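Side-chain contacts in mandelate racemase/muconate lactonizing enzyme (Polaromonas sp., PDB 2OG9), which probably interconverts the enantiomers of a 2-hydroxy acid such as mandelate, using the proton-abstraction chemistry of the enolase superfamily: residues A[53-56]-A[60-63]; A[86-91]-A[379-384]; A[97-102]-A[121-126]; A[129-134]-A[139-144]. All blocks are in the same frame, centred on the assembly; numbering follows the deposited sequence.

Contact 1: residues A[53-56]-A[60-63]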
loop_
_atom_site.group_PDB
_atom_site.type_symbol
_atom_site.label_atom_id
_atom_site.label_comp_id
_atom_site.label_asym_id
_atom_site.label_seq_id
_atom_site.Cartn_x
_atom_site.Cartn_y
_atom_site.Cartn_z
ATOM N N GLU A 53 27.764 -30.376 -25.001
ATOM C CA GLU A 53 27.416 -30.854 -26.333
ATOM C C GLU A 53 26.362 -31.930 -26.135
ATOM O O GLU A 53 26.511 -32.812 -25.284
ATOM C CB GLU A 53 28.642 -31.446 -27.031
ATOM C CG GLU A 53 29.704 -30.419 -27.395
ATOM C CD GLU A 53 31.022 -31.067 -27.791
ATOM O OE1 GLU A 53 31.911 -31.205 -26.923
ATOM O OE2 GLU A 53 31.159 -31.454 -28.970
ATOM N N ILE A 54 25.290 -31.841 -26.910
ATOM C CA ILE A 54 24.194 -32.794 -26.818
ATOM C C ILE A 54 23.859 -33.327 -28.207
ATOM O O ILE A 54 23.779 -32.564 -29.176
ATOM C CB ILE A 54 22.928 -32.123 -26.211
ATOM C CG1 ILE A 54 23.218 -31.652 -24.780
ATOM C CG2 ILE A 54 21.762 -33.099 -26.204
ATOM C CD1 ILE A 54 22.050 -30.905 -24.134
ATOM N N GLU A 55 23.668 -34.638 -28.299
ATOM C CA GLU A 55 23.330 -35.283 -29.563
ATOM C C GLU A 55 22.197 -36.275 -29.323
ATOM O O GLU A 55 22.088 -36.848 -28.242
ATOM C CB GLU A 55 24.569 -35.972 -30.152
ATOM C CG GLU A 55 25.524 -34.989 -30.826
ATOM C CD GLU A 55 26.818 -35.627 -31.314
ATOM O OE1 GLU A 55 26.805 -36.820 -31.690
ATOM O OE2 GLU A 55 27.849 -34.921 -31.337
ATOM N N THR A 56 21.356 -36.473 -30.333
ATOM C CA THR A 56 20.199 -37.354 -30.197
ATOM C C THR A 56 20.187 -38.545 -31.151
ATOM O O THR A 56 20.957 -38.600 -32.108
ATOM C CB THR A 56 18.902 -36.572 -30.431
ATOM O OG1 THR A 56 18.813 -36.212 -31.817
ATOM C CG2 THR A 56 18.885 -35.298 -29.582
ATOM N N HIS A 60 20.458 -35.140 -34.302
ATOM C CA HIS A 60 20.470 -33.702 -34.046
ATOM C C HIS A 60 21.553 -33.373 -33.024
ATOM O O HIS A 60 21.901 -34.209 -32.189
ATOM C CB HIS A 60 19.098 -33.247 -33.549
ATOM C CG HIS A 60 18.032 -33.317 -34.598
ATOM N ND1 HIS A 60 17.911 -32.377 -35.602
ATOM C CD2 HIS A 60 17.060 -34.233 -34.824
ATOM C CE1 HIS A 60 16.912 -32.711 -36.398
ATOM N NE2 HIS A 60 16.378 -33.834 -35.948
ATOM N N GLN A 61 22.096 -32.162 -33.099
ATOM C CA GLN A 61 23.155 -31.768 -32.181
ATOM C C GLN A 61 23.009 -30.333 -31.700
ATOM O O GLN A 61 22.459 -29.479 -32.400
ATOM C CB GLN A 61 24.526 -31.954 -32.849
ATOM C CG GLN A 61 25.695 -31.435 -32.018
ATOM C CD GLN A 61 27.052 -31.742 -32.631
ATOM O OE1 GLN A 61 27.296 -31.460 -33.810
ATOM N NE2 GLN A 61 27.951 -32.313 -31.826
ATOM N N GLY A 62 23.498 -30.082 -30.493
ATOM C CA GLY A 62 23.436 -28.751 -29.923
ATOM C C GLY A 62 24.678 -28.438 -29.110
ATOM O O GLY A 62 25.313 -29.338 -28.553
ATOM N N LEU A 63 25.025 -27.156 -29.046
ATOM C CA LEU A 63 26.185 -26.698 -28.302
ATOM C C LEU A 63 25.763 -25.517 -27.438
ATOM O O LEU A 63 25.062 -24.619 -27.905
ATOM C CB LEU A 63 27.295 -26.249 -29.259
ATOM C CG LEU A 63 28.537 -25.583 -28.646
ATOM C CD1 LEU A 63 29.273 -26.557 -27.741
ATOM C CD2 LEU A 63 29.465 -25.108 -29.771
#
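At the turn end of the beta hairpin made by strands 46-56 and 61-69, Ile-54 faces Gly-62 as an antiparallel hydrogen-bonded pair, with Glu-53/Leu-63 and Glu-55/Gln-61 as non-hydrogen-bonded pairs beside it. Ile-54 N donates to Gly-62 O at 3.0 Å, and Gly-62 N donates to Ile-54 O at 2.8 Å. Nearer the turn, Thr-56 N binds His-60 O, and His-60 N gives its hydrogen to Thr-56 OG1 at 3.2 Å. A chi1 of 70° sets that hydroxyl between the backbone N and the carbonyl carbon of Thr-56, where it also sits at the edge of the imidazole, near the ring plane, and hydrogen-bonds to Asp-13. On the face opposite Ile-54, Glu-55 and Gln-61 run alongside each other and point the same way, carboxylate and amide planes 86° apart. Glu-55 OE2 comes within 2.7 Å of Gln-61 NE2, but the angle is too poor for a hydrogen bond; its salt bridge goes to Arg-384 NE instead. Glu-53 CG lies 3.9 Å from Leu-63 CD1, while its OE1 pairs with Arg-19. With an alanine at Glu-55, Arg-384 would probably lose its carboxylate mate and Gln-61 its flanking methylene, leaving the amide freer to turn. Backbone bonds thus fix the register of the hairpin, whereas its acidic side chains spend their charge on arginines from outside it.

Contact 2: residues A[86-91]-A[379-384]; sequences ALIGED and AQVGTR
Ile-88 and Val-381 reach toward each other tip to tip, one from a loop and the other from the last strand of the chain. Two pairs of carbons carry the meeting: Ile-88 CG1 lies 4.0 Å from Val-381 CG2, and Ile-88 CD1 lies 4.1 Å from Val-381 CG1. The isoleucine arm leaves with CG1 beside its own backbone N (chi1 -56°) and then bends again at chi2, which swings CD1 over the strand backbone, 3.9 Å from Val-381 O. The same methyl comes 4.2 Å from Gly-382 CA. No hydrogen bond crosses between the two segments, so van der Waals contact alone joins them. Gly-382 matters by what it lacks: a CB there would stand only 3.0 Å from Ile-88 CD1, and would also collide with the carbonyl of Val-381. Ile-88 itself is presented by a type II beta turn from Leu-87 to Glu-90, closed by Glu-90 N to Leu-87 O at 3.1 Å, with Gly-89 in the third position at positive phi. This small contact lies at the surface, against strand 375-382, which is outermost in this chain's sheet and pairs with strand 15-26. Val-18 of that inner strand touches both Ile-88 and Val-381, while the neighbouring Leu-87 turns to Leu-98 and Leu-102 of helix 95-104, and Ala-379 packs on Phe-77 and Arg-81 of helix 73-83.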
loop_
_atom_site.group_PDB
_atom_site.type_symbol
_atom_site.label_atom_id
_atom_site.label_comp_id
_atom_site.label_asym_id
_atom_site.label_seq_id
_atom_site.Cartn_x
_atom_site.Cartn_y
_atom_site.Cartn_z
ATOM N N ALA A 86 21.164 -37.529 -16.278
ATOM C CA ALA A 86 19.720 -37.314 -16.208
ATOM C C ALA A 86 19.117 -36.896 -17.546
ATOM O O ALA A 86 17.900 -36.931 -17.721
ATOM C CB ALA A 86 19.396 -36.264 -15.140
ATOM N N LEU A 87 19.965 -36.497 -18.490
ATOM C CA LEU A 87 19.481 -36.071 -19.800
ATOM C C LEU A 87 19.310 -37.226 -20.783
ATOM O O LEU A 87 18.514 -37.139 -21.711
ATOM C CB LEU A 87 20.436 -35.036 -20.413
ATOM C CG LEU A 87 20.416 -33.610 -19.860
ATOM C CD1 LEU A 87 21.524 -32.786 -20.517
ATOM C CD2 LEU A 87 19.049 -32.975 -20.132
ATOM N N ILE A 88 20.056 -38.305 -20.585
ATOM C CA ILE A 88 19.970 -39.440 -21.500
ATOM C C ILE A 88 18.569 -40.041 -21.577
ATOM O O ILE A 88 17.940 -40.315 -20.557
ATOM C CB ILE A 88 20.962 -40.552 -21.109
ATOM C CG1 ILE A 88 22.385 -39.987 -21.054
ATOM C CG2 ILE A 88 20.874 -41.696 -22.113
ATOM C CD1 ILE A 88 22.870 -39.369 -22.363
ATOM N N GLY A 89 18.085 -40.236 -22.799
ATOM C CA GLY A 89 16.770 -40.817 -22.998
ATOM C C GLY A 89 15.623 -39.824 -23.046
ATOM O O GLY A 89 14.516 -40.174 -23.452
ATOM N N GLU A 90 15.882 -38.584 -22.641
ATOM C CA GLU A 90 14.846 -37.554 -22.623
ATOM C C GLU A 90 14.605 -36.889 -23.975
ATOM O O GLU A 90 15.491 -36.839 -24.830
ATOM C CB GLU A 90 15.204 -36.471 -21.599
ATOM C CG GLU A 90 15.222 -36.933 -20.151
ATOM C CD GLU A 90 13.832 -37.208 -19.608
ATOM O OE1 GLU A 90 12.854 -36.661 -20.157
ATOM O OE2 GLU A 90 13.715 -37.959 -18.619
ATOM N N ASP A 91 13.391 -36.372 -24.148
ATOM C CA ASP A 91 13.004 -35.677 -25.373
ATOM C C ASP A 91 13.635 -34.279 -25.298
ATOM O O ASP A 91 13.241 -33.462 -24.468
ATOM C CB ASP A 91 11.476 -35.559 -25.435
ATOM C CG ASP A 91 10.982 -35.038 -26.771
ATOM O OD1 ASP A 91 11.752 -34.330 -27.453
ATOM O OD2 ASP A 91 9.821 -35.327 -27.131
ATOM N N ALA A 379 34.156 -34.835 -19.712
ATOM C CA ALA A 379 33.484 -36.086 -19.420
ATOM C C ALA A 379 32.346 -36.247 -20.407
ATOM O O ALA A 379 31.891 -35.275 -21.010
ATOM C CB ALA A 379 32.941 -36.065 -18.006
ATOM N N GLN A 380 31.894 -37.480 -20.575
ATOM C CA GLN A 380 30.792 -37.747 -21.475
ATOM C C GLN A 380 30.002 -38.948 -20.986
ATOM O O GLN A 380 30.508 -39.769 -20.223
ATOM C CB GLN A 380 31.306 -37.972 -22.900
ATOM C CG GLN A 380 32.494 -38.903 -23.016
ATOM C CD GLN A 380 33.011 -38.982 -24.440
ATOM O OE1 GLN A 380 32.345 -39.520 -25.324
ATOM N NE2 GLN A 380 34.198 -38.433 -24.671
ATOM N N VAL A 381 28.748 -39.027 -21.410
ATOM C CA VAL A 381 27.874 -40.118 -21.024
ATOM C C VAL A 381 27.014 -40.487 -22.221
ATOM O O VAL A 381 26.720 -39.639 -23.063
ATOM C CB VAL A 381 26.969 -39.708 -19.835
ATOM C CG1 VAL A 381 26.216 -38.441 -20.172
ATOM C CG2 VAL A 381 25.999 -40.828 -19.501
ATOM N N GLY A 382 26.625 -41.755 -22.299
ATOM C CA GLY A 382 25.801 -42.208 -23.402
ATOM C C GLY A 382 26.621 -42.680 -24.585
ATOM O O GLY A 382 27.850 -42.715 -24.527
ATOM N N THR A 383 25.933 -43.051 -25.662
ATOM C CA THR A 383 26.592 -43.522 -26.875
ATOM C C THR A 383 26.310 -42.553 -28.015
ATOM O O THR A 383 25.159 -42.313 -28.380
ATOM C CB THR A 383 26.094 -44.921 -27.279
ATOM O OG1 THR A 383 26.227 -45.814 -26.167
ATOM C CG2 THR A 383 26.910 -45.456 -28.448
ATOM N N ARG A 384 27.377 -41.999 -28.572
ATOM C CA ARG A 384 27.261 -41.043 -29.656
ATOM C C ARG A 384 26.637 -41.692 -30.891
ATOM O O ARG A 384 27.007 -42.802 -31.276
ATOM C CB ARG A 384 28.648 -40.480 -29.979
ATOM C CG ARG A 384 28.622 -39.157 -30.703
ATOM C CD ARG A 384 29.980 -38.484 -30.666
ATOM N NE ARG A 384 29.934 -37.185 -31.324
ATOM C CZ ARG A 384 30.973 -36.366 -31.436
ATOM N NH1 ARG A 384 32.148 -36.714 -30.934
ATOM N NH2 ARG A 384 30.831 -35.200 -32.049
#

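Contact 3: residues A[97-102]-A[121-126]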
loop_
_atom_site.group_PDB
_atom_site.type_symbol
_atom_site.label_atom_id
_atom_site.label_comp_id
_atom_site.label_asym_id
_atom_site.label_seq_id
_atom_site.Cartn_x
_atom_site.Cartn_y
_atom_site.Cartn_z
ATOM N N LYS A 97 10.988 -28.363 -19.223
ATOM C CA LYS A 97 10.768 -29.567 -18.426
ATOM C C LYS A 97 12.097 -30.158 -17.943
ATOM O O LYS A 97 12.230 -30.528 -16.774
ATOM C CB LYS A 97 10.011 -30.611 -19.256
ATOM C CG LYS A 97 9.613 -31.858 -18.469
ATOM C CD LYS A 97 8.965 -32.923 -19.357
ATOM C CE LYS A 97 9.993 -33.604 -20.247
ATOM N NZ LYS A 97 9.398 -34.692 -21.085
ATOM N N LEU A 98 13.070 -30.245 -18.850
ATOM C CA LEU A 98 14.388 -30.782 -18.527
ATOM C C LEU A 98 15.176 -29.843 -17.625
ATOM O O LEU A 98 15.997 -30.291 -16.826
ATOM C CB LEU A 98 15.179 -31.065 -19.809
ATOM C CG LEU A 98 14.647 -32.247 -20.630
ATOM C CD1 LEU A 98 15.461 -32.414 -21.908
ATOM C CD2 LEU A 98 14.715 -33.512 -19.789
ATOM N N TRP A 99 14.953 -28.539 -17.766
ATOM C CA TRP A 99 15.635 -27.570 -16.904
ATOM C C TRP A 99 15.186 -27.912 -15.470
ATOM O O TRP A 99 16.007 -28.014 -14.550
ATOM C CB TRP A 99 15.205 -26.138 -17.248
ATOM C CG TRP A 99 16.097 -25.070 -16.647
ATOM C CD1 TRP A 99 17.174 -24.473 -17.239
ATOM C CD2 TRP A 99 16.001 -24.505 -15.330
ATOM N NE1 TRP A 99 17.753 -23.573 -16.373
ATOM C CE2 TRP A 99 17.055 -23.573 -15.195
ATOM C CE3 TRP A 99 15.127 -24.699 -14.249
ATOM C CZ2 TRP A 99 17.259 -22.833 -14.025
ATOM C CZ3 TRP A 99 15.329 -23.963 -13.086
ATOM C CH2 TRP A 99 16.390 -23.042 -12.984
ATOM N N ASP A 100 13.878 -28.102 -15.300
ATOM C CA ASP A 100 13.304 -28.443 -13.992
ATOM C C ASP A 100 13.787 -29.801 -13.481
ATOM O O ASP A 100 14.072 -29.956 -12.293
ATOM C CB ASP A 100 11.767 -28.460 -14.047
ATOM C CG ASP A 100 11.166 -27.076 -14.239
ATOM O OD1 ASP A 100 11.881 -26.068 -14.044
ATOM O OD2 ASP A 100 9.963 -26.997 -14.568
ATOM N N LYS A 101 13.872 -30.789 -14.370
ATOM C CA LYS A 101 14.330 -32.112 -13.960
ATOM C C LYS A 101 15.764 -32.050 -13.432
ATOM O O LYS A 101 16.079 -32.645 -12.401
ATOM C CB LYS A 101 14.258 -33.108 -15.131
ATOM C CG LYS A 101 14.723 -34.510 -14.747
ATOM C CD LYS A 101 14.829 -35.452 -15.948
ATOM C CE LYS A 101 15.363 -36.821 -15.511
ATOM N NZ LYS A 101 15.536 -37.790 -16.635
ATOM N N LEU A 102 16.637 -31.328 -14.129
ATOM C CA LEU A 102 18.025 -31.223 -13.688
ATOM C C LEU A 102 18.135 -30.429 -12.394
ATOM O O LEU A 102 18.999 -30.706 -11.553
ATOM C CB LEU A 102 18.888 -30.573 -14.772
ATOM C CG LEU A 102 19.123 -31.414 -16.033
ATOM C CD1 LEU A 102 20.120 -30.703 -16.933
ATOM C CD2 LEU A 102 19.644 -32.791 -15.658
ATOM N N ALA A 121 24.292 -24.517 -19.336
ATOM C CA ALA A 121 25.112 -24.939 -20.470
ATOM C C ALA A 121 24.311 -25.929 -21.308
ATOM O O ALA A 121 24.335 -25.873 -22.546
ATOM C CB ALA A 121 26.405 -25.584 -19.986
ATOM N N PHE A 122 23.598 -26.829 -20.626
ATOM C CA PHE A 122 22.777 -27.831 -21.297
ATOM C C PHE A 122 21.573 -27.145 -21.937
ATOM O O PHE A 122 21.200 -27.449 -23.067
ATOM C CB PHE A 122 22.271 -28.887 -20.296
ATOM C CG PHE A 122 23.366 -29.692 -19.639
ATOM C CD1 PHE A 122 24.227 -30.473 -20.401
ATOM C CD2 PHE A 122 23.537 -29.659 -18.257
ATOM C CE1 PHE A 122 25.250 -31.213 -19.791
ATOM C CE2 PHE A 122 24.556 -30.395 -17.637
ATOM C CZ PHE A 122 25.414 -31.173 -18.410
ATOM N N ASP A 123 20.972 -26.222 -21.197
ATOM C CA ASP A 123 19.805 -25.486 -21.668
ATOM C C ASP A 123 20.103 -24.763 -22.981
ATOM O O ASP A 123 19.308 -24.820 -23.919
ATOM C CB ASP A 123 19.374 -24.471 -20.604
ATOM C CG ASP A 123 18.070 -23.783 -20.946
ATOM O OD1 ASP A 123 17.003 -24.419 -20.814
ATOM O OD2 ASP A 123 18.107 -22.600 -21.339
ATOM N N VAL A 124 21.245 -24.089 -23.052
ATOM C CA VAL A 124 21.592 -23.371 -24.274
ATOM C C VAL A 124 21.753 -24.352 -25.432
ATOM O O VAL A 124 21.287 -24.107 -26.549
ATOM C CB VAL A 124 22.894 -22.566 -24.104
ATOM C CG1 VAL A 124 23.273 -21.911 -25.424
ATOM C CG2 VAL A 124 22.706 -21.493 -23.039
ATOM N N ALA A 125 22.412 -25.470 -25.156
ATOM C CA ALA A 125 22.626 -26.489 -26.170
ATOM C C ALA A 125 21.281 -27.006 -26.698
ATOM O O ALA A 125 21.120 -27.214 -27.900
ATOM C CB ALA A 125 23.453 -27.637 -25.582
ATOM N N LEU A 126 20.311 -27.205 -25.808
ATOM C CA LEU A 126 18.998 -27.696 -26.230
ATOM C C LEU A 126 18.307 -26.679 -27.139
ATOM O O LEU A 126 17.656 -27.051 -28.123
ATOM C CB LEU A 126 18.110 -27.995 -25.014
ATOM C CG LEU A 126 18.490 -29.237 -24.197
ATOM C CD1 LEU A 126 17.622 -29.345 -22.951
ATOM C CD2 LEU A 126 18.316 -30.473 -25.070
#
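Phe-122 is the first residue of 121-126 to meet helix 97-102: its CD2 lies 3.8 Å from Leu-102 CD1, and the two side chains cross at about a right angle. Beyond the leucine, the phenyl ring packs on Val-18 and Ile-20 of the sheet. Next comes Asp-123, where a chi1 of -173° puts CG anti to the backbone N and holds the carboxylate across at Trp-99. There OD1 lies 3.6 Å from Trp-99 CD1, with carboxylate and indole planes 87° apart. This is contact without a bond: OD1 is hydrogen-bonded to Thr-296 OG1, and Trp-99 NE1 to Gly-293 O, so both polar groups of the pair look to the barrel part of the chain. One turn after Phe-122, Leu-126 CD1 touches Leu-98 CD1 at 3.9 Å, again with the side chains nearly perpendicular; Ile-15 lies against both leucines. The segment axes run antiparallel at 163° and stay 10.3 Å apart, a spacing bridged by these large side chains. Such an antiparallel helix pair, laid with its apolar side on an antiparallel sheet, is typical of the N-terminal alpha+beta domain of the enolase superfamily.

Contact 4: residues A[129-134]-A[139-144]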
loop_
_atom_site.group_PDB
_atom_site.type_symbol
_atom_site.label_atom_id
_atom_site.label_comp_id
_atom_site.label_asym_id
_atom_site.label_seq_id
_atom_site.Cartn_x
_atom_site.Cartn_y
_atom_site.Cartn_z
ATOM N N LEU A 129 19.975 -26.749 -30.497
ATOM C CA LEU A 129 19.516 -27.935 -31.202
ATOM C C LEU A 129 18.109 -27.752 -31.768
ATOM O O LEU A 129 17.846 -28.120 -32.911
ATOM C CB LEU A 129 19.573 -29.145 -30.255
ATOM C CG LEU A 129 19.233 -30.553 -30.763
ATOM C CD1 LEU A 129 19.802 -31.588 -29.793
ATOM C CD2 LEU A 129 17.730 -30.720 -30.901
ATOM N N LYS A 130 17.200 -27.174 -30.987
ATOM C CA LYS A 130 15.838 -26.976 -31.479
ATOM C C LYS A 130 15.820 -25.999 -32.647
ATOM O O LYS A 130 15.100 -26.206 -33.622
ATOM C CB LYS A 130 14.909 -26.462 -30.370
ATOM C CG LYS A 130 13.479 -26.211 -30.850
ATOM C CD LYS A 130 12.529 -25.860 -29.704
ATOM C CE LYS A 130 12.283 -27.065 -28.794
ATOM N NZ LYS A 130 11.185 -26.793 -27.816
ATOM N N ALA A 131 16.604 -24.932 -32.549
ATOM C CA ALA A 131 16.665 -23.942 -33.626
ATOM C C ALA A 131 17.164 -24.609 -34.913
ATOM O O ALA A 131 16.565 -24.456 -35.982
ATOM C CB ALA A 131 17.594 -22.801 -33.230
ATOM N N LYS A 132 18.262 -25.348 -34.798
ATOM C CA LYS A 132 18.845 -26.058 -35.940
ATOM C C LYS A 132 17.835 -27.023 -36.558
ATOM O O LYS A 132 17.791 -27.202 -37.780
ATOM C CB LYS A 132 20.101 -26.824 -35.505
ATOM C CG LYS A 132 21.308 -25.929 -35.202
ATOM C CD LYS A 132 22.470 -26.705 -34.573
ATOM C CE LYS A 132 23.679 -25.799 -34.355
ATOM N NZ LYS A 132 24.813 -26.482 -33.659
ATOM N N ARG A 133 17.023 -27.640 -35.707
ATOM C CA ARG A 133 16.013 -28.581 -36.159
ATOM C C ARG A 133 15.058 -27.888 -37.125
ATOM O O ARG A 133 14.575 -28.498 -38.079
ATOM C CB ARG A 133 15.240 -29.145 -34.954
ATOM C CG ARG A 133 14.223 -30.221 -35.299
ATOM C CD ARG A 133 13.278 -30.497 -34.132
ATOM N NE ARG A 133 13.942 -31.132 -32.995
ATOM C CZ ARG A 133 14.316 -32.406 -32.963
ATOM N NH1 ARG A 133 14.091 -33.190 -34.009
ATOM N NH2 ARG A 133 14.911 -32.901 -31.884
ATOM N N ALA A 134 14.791 -26.607 -36.886
ATOM C CA ALA A 134 13.891 -25.846 -37.750
ATOM C C ALA A 134 14.635 -25.104 -38.862
ATOM O O ALA A 134 14.014 -24.410 -39.670
ATOM C CB ALA A 134 13.088 -24.850 -36.916
ATOM N N ALA A 139 17.584 -16.496 -33.100
ATOM C CA ALA A 139 16.754 -15.295 -33.140
ATOM C C ALA A 139 15.445 -15.517 -33.893
ATOM O O ALA A 139 14.392 -15.045 -33.470
ATOM C CB ALA A 139 17.529 -14.135 -33.774
ATOM N N LYS A 140 15.508 -16.232 -35.015
ATOM C CA LYS A 140 14.313 -16.484 -35.802
ATOM C C LYS A 140 13.423 -17.544 -35.158
ATOM O O LYS A 140 12.205 -17.516 -35.332
ATOM C CB LYS A 140 14.691 -16.891 -37.232
ATOM C CG LYS A 140 15.289 -15.741 -38.055
ATOM C CD LYS A 140 14.254 -14.641 -38.334
ATOM C CE LYS A 140 14.889 -13.447 -39.059
ATOM N NZ LYS A 140 13.882 -12.432 -39.512
ATOM N N LEU A 141 14.014 -18.476 -34.419
ATOM C CA LEU A 141 13.208 -19.496 -33.758
ATOM C C LEU A 141 12.345 -18.801 -32.706
ATOM O O LEU A 141 11.149 -19.061 -32.584
ATOM C CB LEU A 141 14.093 -20.542 -33.078
ATOM C CG LEU A 141 13.355 -21.553 -32.192
ATOM C CD1 LEU A 141 12.454 -22.433 -33.041
ATOM C CD2 LEU A 141 14.374 -22.404 -31.439
ATOM N N LEU A 142 12.961 -17.901 -31.958
ATOM C CA LEU A 142 12.251 -17.158 -30.922
ATOM C C LEU A 142 11.326 -16.126 -31.548
ATOM O O LEU A 142 10.274 -15.809 -30.994
ATOM C CB LEU A 142 13.249 -16.439 -30.018
ATOM C CG LEU A 142 14.211 -17.294 -29.195
ATOM C CD1 LEU A 142 15.166 -16.375 -28.447
ATOM C CD2 LEU A 142 13.421 -18.166 -28.227
ATOM N N GLY A 143 11.727 -15.618 -32.712
ATOM C CA GLY A 143 10.965 -14.594 -33.401
ATOM C C GLY A 143 11.693 -13.290 -33.123
ATOM O O GLY A 143 11.855 -12.918 -31.964
ATOM N N SER A 144 12.145 -12.590 -34.158
ATOM C CA SER A 144 12.878 -11.351 -33.925
ATOM C C SER A 144 12.117 -10.083 -34.282
ATOM O O SER A 144 11.108 -10.121 -34.980
ATOM C CB SER A 144 14.209 -11.375 -34.684
ATOM O OG SER A 144 13.992 -11.324 -36.078
#
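Leu-141 drives one methyl, CD2, into the backbone of helix 114-133 at Ala-131, and nearly all the tight packing is there. CD2 lies 3.5 Å from Ala-131 CA and 3.7 Å from Ala-131 CB. The first torsion of the leucine (CG anti to the backbone N, chi1 172°) carries the isobutyl group out to Ala-131, and the alanine is small enough to let it come this close. Lys-130 adds only its inner part, CG at 4.0 Å from the same methyl, crossing the leucine at about a right angle. From there the contact slackens: the lysine chain bends at chi3 (-69°) and leads its ammonium away, and Ala-134 CB stays 4.6 Å from Leu-141 CD1. A second subunit closes over much of that looser side. Lys-130 NZ, besides binding Ser-93 O of its own chain, hydrogen-bonds to Lys-140 O and Leu-141 O of the second subunit, three carbonyls gripping one buried charge. Ala-134 and Leu-141 each pack on their own counterpart there, as expected near a twofold axis. Lys-140 forms salt bridges with Asp-91 and Asp-94 of the second subunit. Gly-143, with positive phi, takes the chain out of the short helix after Gly-143 N bonds Ala-139 O at 2.8 Å. The result is a helix-loop-helix connection, helix 114-133 to helix 138-142, that leads on to the barrel domain and forms part of a subunit interface.

Contacts 1, 2 and 3 cluster with centres about 10 to 12 Å apart, and each touches the other two; the centre of contact 4 is about 15 Å from that of contact 1, which it touches, and about 16 and 23 Å from those of contacts 3 and 2. Contacts 1 and 2 sit on the same four-stranded antiparallel sheet, toward opposite edges, and contact 3 supplies helices that pack on it. Helix 114-133 runs through contacts 3 and 4. Along the chain, contacts 1, 3 and 4 follow in series, whereas contact 2 packs the C-terminal strand, after the barrel, against a loop of the N-terminal domain. Contacts 2, 3 and 4 all have residues that meet a second subunit.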